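Glycerophosphodiester phosphodiesterase (Parabacteroides distasonis, PDB 3NO3) belongs to the glycerophosphodiester phosphodiesterase family, whose members are built on a TIM-barrel fold, and holds a magnesium ion in an acidic site. Local coordinates at residues 33-38 / 228-233; 180-185 / 199-204. All coordinates share one frame; numbering follows the deposited sequence.

Contact 1: 33-38 / 228-233; sequences IGAYGS and ETQKIL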
# COMPACT_ATOMS: atom_id res chain seq x y z
N ILE A 33 -11.18 10.34 8.04
CA ILE A 33 -10.15 10.99 8.88
C ILE A 33 -9.16 11.91 8.14
O ILE A 33 -8.29 12.50 8.77
CB ILE A 33 -9.41 9.99 9.82
CG1 ILE A 33 -8.49 9.06 9.05
CG2 ILE A 33 -10.45 9.20 10.71
CD1 ILE A 33 -7.59 8.24 9.94
N GLY A 34 -9.22 11.97 6.81
CA GLY A 34 -8.29 12.76 6.03
C GLY A 34 -6.87 12.24 5.98
O GLY A 34 -5.93 13.02 5.92
N ALA A 35 -6.69 10.93 6.03
CA ALA A 35 -5.34 10.36 5.87
C ALA A 35 -4.87 10.67 4.45
O ALA A 35 -5.72 10.78 3.54
CB ALA A 35 -5.36 8.85 6.15
N TYR A 36 -3.56 10.85 4.26
CA TYR A 36 -2.97 11.01 2.94
C TYR A 36 -3.34 9.85 2.01
O TYR A 36 -3.77 10.06 0.86
CB TYR A 36 -1.43 11.12 3.00
CG TYR A 36 -0.79 11.16 1.62
CD1 TYR A 36 -0.81 12.33 0.87
CD2 TYR A 36 -0.24 10.01 1.03
CE1 TYR A 36 -0.26 12.38 -0.40
CE2 TYR A 36 0.29 10.06 -0.26
CZ TYR A 36 0.29 11.23 -0.95
OH TYR A 36 0.80 11.29 -2.22
N GLY A 37 -3.15 8.64 2.51
CA GLY A 37 -3.44 7.45 1.75
C GLY A 37 -4.06 6.32 2.49
O GLY A 37 -4.04 6.26 3.73
N SER A 38 -4.65 5.42 1.70
CA SER A 38 -5.23 4.18 2.17
C SER A 38 -4.58 3.02 1.41
O SER A 38 -4.66 2.97 0.17
CB SER A 38 -6.75 4.16 1.98
OG SER A 38 -7.37 3.25 2.89
N GLU A 228 -3.55 8.43 15.75
CA GLU A 228 -2.44 8.76 16.67
C GLU A 228 -1.32 9.48 15.91
O GLU A 228 -0.78 10.48 16.40
CB GLU A 228 -1.92 7.53 17.43
CG GLU A 228 -0.60 7.71 18.29
CD GLU A 228 -0.75 8.47 19.60
OE1 GLU A 228 -0.34 9.65 19.68
OE2 GLU A 228 -1.23 7.86 20.57
N THR A 229 -0.95 8.99 14.72
CA THR A 229 0.09 9.67 13.93
C THR A 229 -0.29 11.10 13.54
O THR A 229 0.55 12.03 13.60
CB THR A 229 0.45 8.89 12.64
OG1 THR A 229 0.53 7.50 12.95
CG2 THR A 229 1.79 9.35 12.07
N GLN A 230 -1.56 11.30 13.17
CA GLN A 230 -2.07 12.64 12.86
C GLN A 230 -2.00 13.58 14.07
O GLN A 230 -1.61 14.75 13.92
CB GLN A 230 -3.52 12.57 12.35
CG GLN A 230 -3.70 11.95 10.92
CD GLN A 230 -5.16 11.70 10.56
OE1 GLN A 230 -5.96 11.29 11.41
NE2 GLN A 230 -5.51 11.97 9.31
N LYS A 231 -2.38 13.07 15.25
CA LYS A 231 -2.30 13.85 16.48
C LYS A 231 -0.87 14.32 16.77
O LYS A 231 -0.64 15.52 17.06
CB LYS A 231 -2.82 13.03 17.67
CG LYS A 231 -2.44 13.59 19.07
CD LYS A 231 -3.21 12.92 20.21
CE LYS A 231 -2.73 11.48 20.44
NZ LYS A 231 -3.62 10.66 21.31
N ILE A 232 0.07 13.37 16.72
CA ILE A 232 1.48 13.65 16.94
C ILE A 232 2.00 14.71 15.94
O ILE A 232 2.65 15.63 16.35
CB ILE A 232 2.33 12.36 16.85
CG1 ILE A 232 2.12 11.51 18.12
CG2 ILE A 232 3.83 12.68 16.72
CD1 ILE A 232 2.66 10.08 17.96
N LEU A 233 1.66 14.59 14.67
CA LEU A 233 2.07 15.57 13.64
C LEU A 233 1.44 16.96 13.88
O LEU A 233 2.14 18.01 13.73
CB LEU A 233 1.79 15.07 12.21
CG LEU A 233 2.74 13.97 11.70
CD1 LEU A 233 2.16 13.27 10.50
CD2 LEU A 233 4.17 14.50 11.34
O HOH W 1 -3.52 13.31 7.66
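Gln-230 reaches from helix 226-236 to the turn that ends helix 24-32, where its NE2 donates to the backbone O of Ile-33 at 2.9 Å. The bond is moderately bent (N-H...O 151°), and the amide nitrogen stands above the carbonyl plane, 46° out of it. This joins the last helix of the TIM barrel to the first. Gly-34 suits its place because it closes helix 24-32 in a Schellman motif with positive phi, a conformation that glycine adopts easily. In the closer-packed part the Ile-33 methyl CD1 lies 3.8 Å from the amide oxygen OE1 of Gln-230, a van der Waals contact of an apolar group with a polar atom, the two chains crossing obliquely, while Gln-230 also touches Val-7 of strand 6-9. Toward the exposed Gly-34 the fit is looser, and a water fills in, accepting from Gln-230 NE2 at 2.9 Å and donating to Gly-34 O at 3.0 Å. Glutamine is long enough to span this distance, its chain extended beyond CG. Both NE2 hydrogens are thus used, one on a carbonyl and one on water, which fixes the amide's rotation. The chemistry implies a neutral link in which a side chain supplies a donor to a carbonyl just past a helix end, where the next turn's N-H is commonly missing.

Contact 2: 180-185 / 199-204; sequences KVLQSH and SNVWTV
Leu-182, with CG anti to its own carbonyl carbon (chi1 -61°) and an extended second torsion, places CD1 against Val-201, whose CG2 stands anti to the backbone N and meets it. The pair belongs to a beta-alpha-beta crossover of the TIM barrel: helix 179-184 lies in the connection from strand 174-178 to the parallel neighbouring strand 198-202. Leu-182 CD1 sits 3.8 Å from Val-201 CB and equally far from its CG2, and no polar bond joins the two segments. Leucine suits the helix because its long branched end bridges the gap to the sheet and also touches Leu-175; beta-branched valine suits the strand, presenting a compact apolar surface that Met-213 of helix 207-216 shares. Alternation along the strand turns the neighbouring Asn-200 away from the helix, so that its OD1 can bond Thr-222 OG1 on the next strand. This bond gives the buried OD1 a partner, asparagine placing a neutral acceptor there. Helix 179-184 ends within a turn of the leucine. There Ser-184 is short enough to fold back on the backbone: Lys-180 O accepts from Ser-184 OG at 2.9 Å and from Ser-184 N at 2.8 Å, the two donors arriving from opposite faces of the carbonyl plane.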
# COMPACT_ATOMS: atom_id res chain seq x y z
N LYS A 180 12.71 -1.68 11.14
CA LYS A 180 14.03 -2.18 11.56
C LYS A 180 15.10 -2.06 10.51
O LYS A 180 16.29 -1.85 10.85
CB LYS A 180 13.95 -3.62 12.07
CG LYS A 180 13.16 -3.69 13.38
CD LYS A 180 13.16 -5.09 14.01
CE LYS A 180 12.75 -5.05 15.48
NZ LYS A 180 11.63 -5.98 15.69
N VAL A 181 14.70 -2.14 9.24
CA VAL A 181 15.62 -1.89 8.14
C VAL A 181 16.13 -0.44 8.20
O VAL A 181 17.34 -0.20 8.06
CB VAL A 181 14.99 -2.19 6.75
CG1 VAL A 181 15.94 -1.81 5.63
CG2 VAL A 181 14.58 -3.70 6.65
N LEU A 182 15.23 0.51 8.44
CA LEU A 182 15.61 1.92 8.49
C LEU A 182 16.39 2.24 9.74
O LEU A 182 17.31 3.06 9.68
CB LEU A 182 14.39 2.84 8.31
CG LEU A 182 13.66 2.67 6.98
CD1 LEU A 182 12.52 3.61 6.88
CD2 LEU A 182 14.60 2.84 5.75
N GLN A 183 16.09 1.57 10.85
CA GLN A 183 16.96 1.64 12.05
C GLN A 183 18.36 1.07 11.80
O GLN A 183 19.34 1.68 12.20
CB GLN A 183 16.34 0.91 13.23
CG GLN A 183 15.09 1.59 13.77
CD GLN A 183 14.36 0.77 14.83
OE1 GLN A 183 14.34 -0.46 14.77
NE2 GLN A 183 13.76 1.45 15.80
N SER A 184 18.43 -0.08 11.13
CA SER A 184 19.72 -0.69 10.73
C SER A 184 20.52 0.08 9.69
O SER A 184 21.73 -0.06 9.66
CB SER A 184 19.51 -2.10 10.18
OG SER A 184 18.99 -2.93 11.19
N HIS A 185 19.85 0.82 8.81
CA HIS A 185 20.47 1.64 7.75
C HIS A 185 19.98 3.08 7.93
O HIS A 185 19.14 3.56 7.13
CB HIS A 185 20.10 1.12 6.36
CG HIS A 185 20.65 -0.24 6.06
ND1 HIS A 185 19.94 -1.40 6.32
CD2 HIS A 185 21.85 -0.62 5.55
CE1 HIS A 185 20.68 -2.44 5.96
NE2 HIS A 185 21.84 -2.00 5.51
N SER A 199 10.50 8.06 0.93
CA SER A 199 10.74 7.04 1.95
C SER A 199 9.42 6.79 2.68
O SER A 199 8.74 7.74 3.04
CB SER A 199 11.83 7.50 2.91
OG SER A 199 11.53 8.73 3.48
N ASN A 200 9.06 5.53 2.85
CA ASN A 200 7.83 5.11 3.57
C ASN A 200 8.28 4.01 4.54
O ASN A 200 9.26 3.29 4.25
CB ASN A 200 6.80 4.64 2.53
CG ASN A 200 5.41 4.30 3.08
OD1 ASN A 200 5.11 4.32 4.29
ND2 ASN A 200 4.53 3.98 2.13
N VAL A 201 7.64 3.94 5.71
CA VAL A 201 8.01 2.96 6.72
C VAL A 201 6.75 2.24 7.23
O VAL A 201 5.72 2.87 7.41
CB VAL A 201 8.82 3.61 7.88
CG1 VAL A 201 8.01 4.69 8.65
CG2 VAL A 201 9.37 2.53 8.81
N TRP A 202 6.85 0.92 7.44
CA TRP A 202 5.71 0.09 7.88
C TRP A 202 6.10 -0.88 9.01
O TRP A 202 7.30 -1.13 9.18
CB TRP A 202 5.12 -0.72 6.70
CG TRP A 202 6.09 -1.63 5.99
CD1 TRP A 202 6.84 -1.32 4.90
CD2 TRP A 202 6.38 -3.00 6.31
NE1 TRP A 202 7.61 -2.38 4.54
CE2 TRP A 202 7.34 -3.44 5.37
CE3 TRP A 202 5.92 -3.90 7.28
CZ2 TRP A 202 7.88 -4.74 5.39
CZ3 TRP A 202 6.44 -5.21 7.29
CH2 TRP A 202 7.42 -5.61 6.36
N THR A 203 5.17 -1.40 9.83
CA THR A 203 3.84 -0.87 10.09
C THR A 203 4.06 -0.28 11.48
O THR A 203 4.38 -1.02 12.39
CB THR A 203 2.79 -1.99 10.02
OG1 THR A 203 2.70 -2.40 8.65
CG2 THR A 203 1.43 -1.49 10.44
N VAL A 204 4.04 1.05 11.61
CA VAL A 204 4.53 1.70 12.84
C VAL A 204 3.39 2.15 13.72
O VAL A 204 2.66 3.06 13.32
CB VAL A 204 5.45 2.88 12.52
CG1 VAL A 204 5.93 3.52 13.84
CG2 VAL A 204 6.64 2.36 11.71

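Overall arrangement
Contacts 1 and 2 have centres 18 Å apart and do not touch, their nearest atoms being about 5 Å from each other, yet both rest on the same curled sheet. In between, strands 220-223 and 6-9 carry the pairing from strand 198-202 round to strand 37-44. Helix 207-216 also lies between them: its Met-210 meets Val-204 from contact 2 and Thr-229 and Ile-232 from contact 1. Toward the metal they differ. Strand 37-44, which starts within contact 1, goes on to Glu-39 and Asp-41, which bind magnesium with Glu-103, whereas in contact 2 the Asn-200 side chain comes to about 10 Å from a magnesium ion.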